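PDB 2EBF: dermonecrotic toxin, which acts in host cells as a potent mitogen and dermonecrotic toxin that induces bone resorption, its C-terminal region carrying a thiol protease-like catalytic triad. Local coordinates for residues I568-F574 with R713-V719; S649-W653 with F732-T738. All coordinates share one frame; numbering follows the deposited sequence.

Contact 1. Residues I568-F574 with R713-V719; sequences ILGLKQF and RAINPFV
The pyrrolidine ring of P717 packs against both F574 and L569, which meet it from directions roughly at right angles. On the F574 side the contact is tight: P717 CG and CD lie obliquely against the CD2-CE2 side of the ring, with P717 CG 3.4 Å from F574 CD2. The extended chain of K572 passes over the ring, its CE lying 3.7 Å above the ring plane and over the centre of F574. L569 meets the same proline with its CB, 3.9 Å from P717 CG. Beyond CB, its CG and CD2 run on to CG2 of V719. L569 and V719 both also rest on I650 of strand 643-656, and helix 701-711 supports P717 through A709. Next to L569, I568 CG1 touches F718 CD1 at 3.7 Å. F718 CG is anti to the backbone N (chi1 -178°), and the ring reaches back to the I568 backbone.

Around this apolar patch the backbones are joined by three hydrogen bonds: L569 N to P717 O (3.0 Å), N716 N to K572 O (2.9 Å) and F574 N to A714 O (2.7 Å). N716 is buried beside L571 where the chain turns a corner, its ND2 held by T738 O and Y41 O. At the polar edge, the extended Q573 lays CG against I715 CG1 and heads toward the exposed R713. F574 O has no conventional partner; CA of R713 approaches it at 3.0 Å in a CH...O contact. R713 (phi 47°) is the C-prime residue of a Schellman motif ending helix 701-711. After the corner, the chain runs in the strand through F718 and V719. The short outermost strand 567-568 pairs antiparallel with it at I568-F718, then leaves the sheet as a loop that touches again at one bridge, Q573-I715, shifted by two residues.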
loop_
_atom_site.group_PDB
_atom_site.type_symbol
_atom_site.label_atom_id
_atom_site.label_comp_id
_atom_site.label_asym_id
_atom_site.label_seq_id
_atom_site.Cartn_x
_atom_site.Cartn_y
_atom_site.Cartn_z
ATOM N N ILE A 568 -20.966 0.777 9.182
ATOM C CA ILE A 568 -21.482 2.039 8.651
ATOM C C ILE A 568 -21.846 1.813 7.197
ATOM O O ILE A 568 -20.984 1.485 6.386
ATOM C CB ILE A 568 -20.425 3.178 8.750
ATOM C CG1 ILE A 568 -20.068 3.445 10.221
ATOM C CG2 ILE A 568 -20.931 4.458 8.063
ATOM C CD1 ILE A 568 -18.778 4.239 10.411
ATOM N N LEU A 569 -23.124 1.981 6.867
ATOM C CA LEU A 569 -23.606 1.709 5.528
ATOM C C LEU A 569 -23.028 2.710 4.551
ATOM O O LEU A 569 -22.660 2.349 3.444
ATOM C CB LEU A 569 -25.133 1.761 5.474
ATOM C CG LEU A 569 -25.919 0.529 5.892
ATOM C CD1 LEU A 569 -27.331 0.668 5.344
ATOM C CD2 LEU A 569 -25.267 -0.755 5.356
ATOM N N GLY A 570 -22.955 3.965 4.985
ATOM C CA GLY A 570 -22.334 5.042 4.206
ATOM C C GLY A 570 -22.422 6.340 4.991
ATOM O O GLY A 570 -23.343 6.532 5.787
ATOM N N LEU A 571 -21.474 7.240 4.747
ATOM C CA LEU A 571 -21.484 8.566 5.365
ATOM C C LEU A 571 -22.193 9.518 4.423
ATOM O O LEU A 571 -21.583 10.401 3.820
ATOM C CB LEU A 571 -20.061 9.039 5.695
ATOM C CG LEU A 571 -19.333 8.242 6.786
ATOM C CD1 LEU A 571 -17.889 8.739 7.019
ATOM C CD2 LEU A 571 -20.128 8.294 8.052
ATOM N N LYS A 572 -23.504 9.321 4.320
ATOM C CA LYS A 572 -24.359 10.121 3.468
ATOM C C LYS A 572 -25.798 9.940 3.921
ATOM O O LYS A 572 -26.073 9.143 4.822
ATOM C CB LYS A 572 -24.211 9.671 2.016
ATOM C CG LYS A 572 -24.608 8.219 1.765
ATOM C CD LYS A 572 -24.692 7.946 0.276
ATOM C CE LYS A 572 -25.343 6.605 0.009
ATOM N NZ LYS A 572 -25.334 6.284 -1.435
ATOM N N GLN A 573 -26.703 10.701 3.320
ATOM C CA GLN A 573 -28.122 10.437 3.500
ATOM C C GLN A 573 -28.592 9.439 2.446
ATOM O O GLN A 573 -28.357 9.619 1.247
ATOM C CB GLN A 573 -28.954 11.713 3.424
ATOM C CG GLN A 573 -30.436 11.478 3.738
ATOM C CD GLN A 573 -31.239 12.753 3.794
ATOM O OE1 GLN A 573 -32.116 12.910 4.644
ATOM N NE2 GLN A 573 -30.949 13.674 2.888
ATOM N N PHE A 574 -29.257 8.387 2.897
ATOM C CA PHE A 574 -29.805 7.402 1.982
ATOM C C PHE A 574 -31.187 7.826 1.513
ATOM O O PHE A 574 -31.897 8.525 2.234
ATOM C CB PHE A 574 -29.807 6.024 2.638
ATOM C CG PHE A 574 -28.439 5.396 2.715
ATOM C CD1 PHE A 574 -28.141 4.260 1.976
ATOM C CD2 PHE A 574 -27.437 5.961 3.492
ATOM C CE1 PHE A 574 -26.872 3.681 2.032
ATOM C CE2 PHE A 574 -26.162 5.391 3.544
ATOM C CZ PHE A 574 -25.881 4.255 2.815
ATOM N N ARG A 713 -34.903 7.819 4.692
ATOM C CA ARG A 713 -33.951 8.871 4.327
ATOM C C ARG A 713 -32.895 9.014 5.428
ATOM O O ARG A 713 -32.594 10.118 5.892
ATOM C CB ARG A 713 -34.675 10.195 4.034
ATOM C CG ARG A 713 -35.672 10.087 2.849
ATOM C CD ARG A 713 -36.424 11.391 2.618
ATOM N NE ARG A 713 -35.522 12.452 2.167
ATOM C CZ ARG A 713 -35.190 12.665 0.893
ATOM N NH1 ARG A 713 -35.688 11.893 -0.071
ATOM N NH2 ARG A 713 -34.355 13.650 0.582
ATOM N N ALA A 714 -32.365 7.862 5.844
ATOM C CA ALA A 714 -31.422 7.759 6.954
ATOM C C ALA A 714 -30.115 8.484 6.681
ATOM O O ALA A 714 -29.536 8.337 5.600
ATOM C CB ALA A 714 -31.140 6.286 7.250
ATOM N N ILE A 715 -29.653 9.242 7.678
ATOM C CA ILE A 715 -28.365 9.915 7.620
ATOM C C ILE A 715 -27.326 9.106 8.391
ATOM O O ILE A 715 -27.526 8.773 9.569
ATOM C CB ILE A 715 -28.425 11.364 8.194
ATOM C CG1 ILE A 715 -29.430 12.243 7.430
ATOM C CG2 ILE A 715 -27.030 12.009 8.175
ATOM C CD1 ILE A 715 -29.914 13.452 8.252
ATOM N N ASN A 716 -26.233 8.790 7.705
ATOM C CA ASN A 716 -25.111 8.043 8.268
ATOM C C ASN A 716 -25.529 6.773 9.023
ATOM O O ASN A 716 -25.137 6.574 10.175
ATOM C CB ASN A 716 -24.218 8.961 9.121
ATOM C CG ASN A 716 -23.684 10.158 8.341
ATOM O OD1 ASN A 716 -23.703 10.173 7.097
ATOM N ND2 ASN A 716 -23.200 11.173 9.069
ATOM N N PRO A 717 -26.313 5.897 8.360
ATOM C CA PRO A 717 -26.857 4.714 9.024
ATOM C C PRO A 717 -25.792 3.699 9.426
ATOM O O PRO A 717 -24.759 3.571 8.761
ATOM C CB PRO A 717 -27.836 4.129 7.991
ATOM C CG PRO A 717 -27.410 4.687 6.685
ATOM C CD PRO A 717 -26.721 5.981 6.941
ATOM N N PHE A 718 -26.039 3.042 10.554
ATOM C CA PHE A 718 -25.134 2.054 11.123
ATOM C C PHE A 718 -25.895 0.761 11.439
ATOM O O PHE A 718 -26.973 0.795 12.038
ATOM C CB PHE A 718 -24.548 2.615 12.412
ATOM C CG PHE A 718 -23.571 1.725 13.066
ATOM C CD1 PHE A 718 -22.308 1.515 12.506
ATOM C CD2 PHE A 718 -23.878 1.136 14.290
ATOM C CE1 PHE A 718 -21.380 0.700 13.151
ATOM C CE2 PHE A 718 -22.968 0.323 14.933
ATOM C CZ PHE A 718 -21.714 0.104 14.368
ATOM N N VAL A 719 -25.313 -0.372 11.060
ATOM C CA VAL A 719 -25.948 -1.681 11.247
ATOM C C VAL A 719 -25.150 -2.517 12.244
ATOM O O VAL A 719 -23.910 -2.561 12.183
ATOM C CB VAL A 719 -26.092 -2.422 9.897
ATOM C CG1 VAL A 719 -26.687 -3.834 10.064
ATOM C CG2 VAL A 719 -26.982 -1.613 8.943
#

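Contact 2. Residues S649-W653 with F732-T738; sequences SITWW and FMPPLFT
This is a largely buried contact in the C3 domain between a strand and a loop: the loop after helix 726-730 packs against strand 643-656 of the antiparallel sheet, and side chains rather than strand pairing hold the two together. T651 is gripped at two points. Its OG1, placed anti to the backbone N (chi1 -176°), donates to F732 O at 2.7 Å, the donor standing 35° out of the carbonyl plane; the hydroxyl is also hydrogen-bonded to Q664 O on strand 660-673, so two carbonyls share it. The same torsion sets CG2 over the centre of the F732 ring, 3.5 Å from its centroid, in a CH-pi contact. S649 CB adds to the F732 packing from an oblique direction, near CE2. K724 makes a cation-pi contact with the F732 ring.

Farther along, P734 and W653 approach from opposite directions. P734 CD lies over one face of the indole, 3.8 Å from the centroid of the six-membered ring, while CB and CG cover the region around NE1. At the rim of that ring, L736 CD2 meets CH2 near the ring plane. The indole is also fixed by a polar relay: W653 NE1 donates to T738 OG1 at 3.1 Å, nearly straight (174°) and in the ring plane, and T738 OG1 in turn donates to P735 O at 2.6 Å. P735 O also accepts T738 N, tying together the short 3-10 segment 736-738. The segment after helix 726-730 thus packs across the antiparallel sheet, a loop phenylalanine taking a strand methyl over its face and a strand tryptophan taking a loop proline over its own.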
loop_
_atom_site.group_PDB
_atom_site.type_symbol
_atom_site.label_atom_id
_atom_site.label_comp_id
_atom_site.label_asym_id
_atom_site.label_seq_id
_atom_site.Cartn_x
_atom_site.Cartn_y
_atom_site.Cartn_z
ATOM N N SER A 649 -30.039 -4.938 13.525
ATOM C CA SER A 649 -30.550 -3.644 13.929
ATOM C C SER A 649 -29.879 -2.558 13.105
ATOM O O SER A 649 -28.722 -2.681 12.691
ATOM C CB SER A 649 -30.292 -3.417 15.419
ATOM O OG SER A 649 -30.859 -4.456 16.179
ATOM N N ILE A 650 -30.620 -1.495 12.842
ATOM C CA ILE A 650 -30.084 -0.365 12.112
ATOM C C ILE A 650 -30.478 0.917 12.828
ATOM O O ILE A 650 -31.600 1.041 13.308
ATOM C CB ILE A 650 -30.554 -0.368 10.641
ATOM C CG1 ILE A 650 -29.916 0.810 9.896
ATOM C CG2 ILE A 650 -32.102 -0.375 10.553
ATOM C CD1 ILE A 650 -30.054 0.760 8.380
ATOM N N THR A 651 -29.545 1.861 12.896
ATOM C CA THR A 651 -29.779 3.132 13.576
ATOM C C THR A 651 -29.189 4.265 12.738
ATOM O O THR A 651 -28.230 4.057 12.007
ATOM C CB THR A 651 -29.204 3.125 15.012
ATOM O OG1 THR A 651 -29.532 4.353 15.672
ATOM C CG2 THR A 651 -27.680 2.915 15.011
ATOM N N TRP A 652 -29.763 5.458 12.845
ATOM C CA TRP A 652 -29.376 6.556 11.963
ATOM C C TRP A 652 -29.720 7.889 12.611
ATOM O O TRP A 652 -30.311 7.929 13.692
ATOM C CB TRP A 652 -30.050 6.423 10.577
ATOM C CG TRP A 652 -31.558 6.541 10.596
ATOM C CD1 TRP A 652 -32.296 7.693 10.489
ATOM C CD2 TRP A 652 -32.500 5.470 10.723
ATOM N NE1 TRP A 652 -33.642 7.402 10.560
ATOM C CE2 TRP A 652 -33.796 6.046 10.698
ATOM C CE3 TRP A 652 -32.379 4.077 10.878
ATOM C CZ2 TRP A 652 -34.960 5.278 10.819
ATOM C CZ3 TRP A 652 -33.543 3.310 10.988
ATOM C CH2 TRP A 652 -34.817 3.918 10.954
ATOM N N TRP A 653 -29.332 8.968 11.944
ATOM C CA TRP A 653 -29.619 10.310 12.442
ATOM C C TRP A 653 -30.750 10.922 11.651
ATOM O O TRP A 653 -30.907 10.660 10.444
ATOM C CB TRP A 653 -28.384 11.223 12.357
ATOM C CG TRP A 653 -27.167 10.664 13.015
ATOM C CD1 TRP A 653 -26.058 10.189 12.382
ATOM C CD2 TRP A 653 -26.937 10.486 14.427
ATOM N NE1 TRP A 653 -25.147 9.735 13.297
ATOM C CE2 TRP A 653 -25.656 9.902 14.563
ATOM C CE3 TRP A 653 -27.680 10.776 15.586
ATOM C CZ2 TRP A 653 -25.085 9.608 15.810
ATOM C CZ3 TRP A 653 -27.111 10.471 16.841
ATOM C CH2 TRP A 653 -25.832 9.876 16.934
ATOM N N PHE A 732 -29.808 2.675 21.043
ATOM C CA PHE A 732 -28.916 2.254 19.956
ATOM C C PHE A 732 -28.745 3.381 18.939
ATOM O O PHE A 732 -29.701 3.796 18.280
ATOM C CB PHE A 732 -29.443 0.980 19.268
ATOM C CG PHE A 732 -28.581 0.493 18.115
ATOM C CD1 PHE A 732 -27.184 0.412 18.231
ATOM C CD2 PHE A 732 -29.176 0.082 16.928
ATOM C CE1 PHE A 732 -26.394 -0.053 17.171
ATOM C CE2 PHE A 732 -28.400 -0.380 15.863
ATOM C CZ PHE A 732 -27.000 -0.455 15.987
ATOM N N MET A 733 -27.521 3.888 18.839
ATOM C CA MET A 733 -27.233 5.021 17.948
ATOM C C MET A 733 -25.944 4.821 17.176
ATOM O O MET A 733 -25.104 4.019 17.585
ATOM C CB MET A 733 -27.256 6.371 18.711
ATOM C CG MET A 733 -26.387 6.468 19.945
ATOM S SD MET A 733 -26.677 8.025 20.872
ATOM C CE MET A 733 -28.184 7.683 21.775
ATOM N N PRO A 734 -25.799 5.507 16.017
ATOM C CA PRO A 734 -24.581 5.348 15.227
ATOM C C PRO A 734 -23.347 5.816 16.004
ATOM O O PRO A 734 -23.497 6.524 17.018
ATOM C CB PRO A 734 -24.817 6.272 14.022
ATOM C CG PRO A 734 -26.330 6.418 13.923
ATOM C CD PRO A 734 -26.749 6.443 15.378
ATOM N N PRO A 735 -22.135 5.408 15.556
ATOM C CA PRO A 735 -20.924 5.955 16.147
ATOM C C PRO A 735 -21.011 7.481 16.205
ATOM O O PRO A 735 -21.469 8.124 15.253
ATOM C CB PRO A 735 -19.828 5.496 15.186
ATOM C CG PRO A 735 -20.339 4.168 14.706
ATOM C CD PRO A 735 -21.819 4.428 14.496
ATOM N N LEU A 736 -20.606 8.037 17.338
ATOM C CA LEU A 736 -20.844 9.460 17.607
ATOM C C LEU A 736 -20.097 10.429 16.685
ATOM O O LEU A 736 -20.581 11.537 16.441
ATOM C CB LEU A 736 -20.592 9.778 19.083
ATOM C CG LEU A 736 -21.550 9.110 20.078
ATOM C CD1 LEU A 736 -21.211 9.523 21.494
ATOM C CD2 LEU A 736 -23.051 9.378 19.741
ATOM N N PHE A 737 -18.950 10.009 16.150
ATOM C CA PHE A 737 -18.227 10.842 15.178
ATOM C C PHE A 737 -19.036 11.078 13.897
ATOM O O PHE A 737 -18.730 12.002 13.131
ATOM C CB PHE A 737 -16.826 10.276 14.861
ATOM C CG PHE A 737 -16.813 9.233 13.764
ATOM C CD1 PHE A 737 -16.560 9.590 12.435
ATOM C CD2 PHE A 737 -17.047 7.896 14.067
ATOM C CE1 PHE A 737 -16.547 8.616 11.426
ATOM C CE2 PHE A 737 -17.030 6.917 13.084
ATOM C CZ PHE A 737 -16.779 7.270 11.758
ATOM N N THR A 738 -20.085 10.272 13.685
ATOM C CA THR A 738 -20.957 10.427 12.513
ATOM C C THR A 738 -22.180 11.321 12.743
ATOM O O THR A 738 -22.897 11.630 11.790
ATOM C CB THR A 738 -21.449 9.070 11.936
ATOM O OG1 THR A 738 -22.379 8.466 12.843
ATOM C CG2 THR A 738 -20.268 8.107 11.671
#

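Contacts 1 and 2 lie side by side in the C3 domain, their centres about 8 Å apart, and meet on the same antiparallel sheet, where strands 717-720 and 643-656 are neighbours. F718 N bonds to T651 O across those strands, and the methyl of A714 in contact 1 packs on the indole of W652 in contact 2. Contact 2 is the more buried of the two; contact 1 is partly buried, with R713 exposed at its edge. Their chemistry differs accordingly: contact 1 combines one short strand pairing with loop backbone bonds and apolar packing on P717, whereas contact 2 relies on side-chain hydroxyls and aromatic faces.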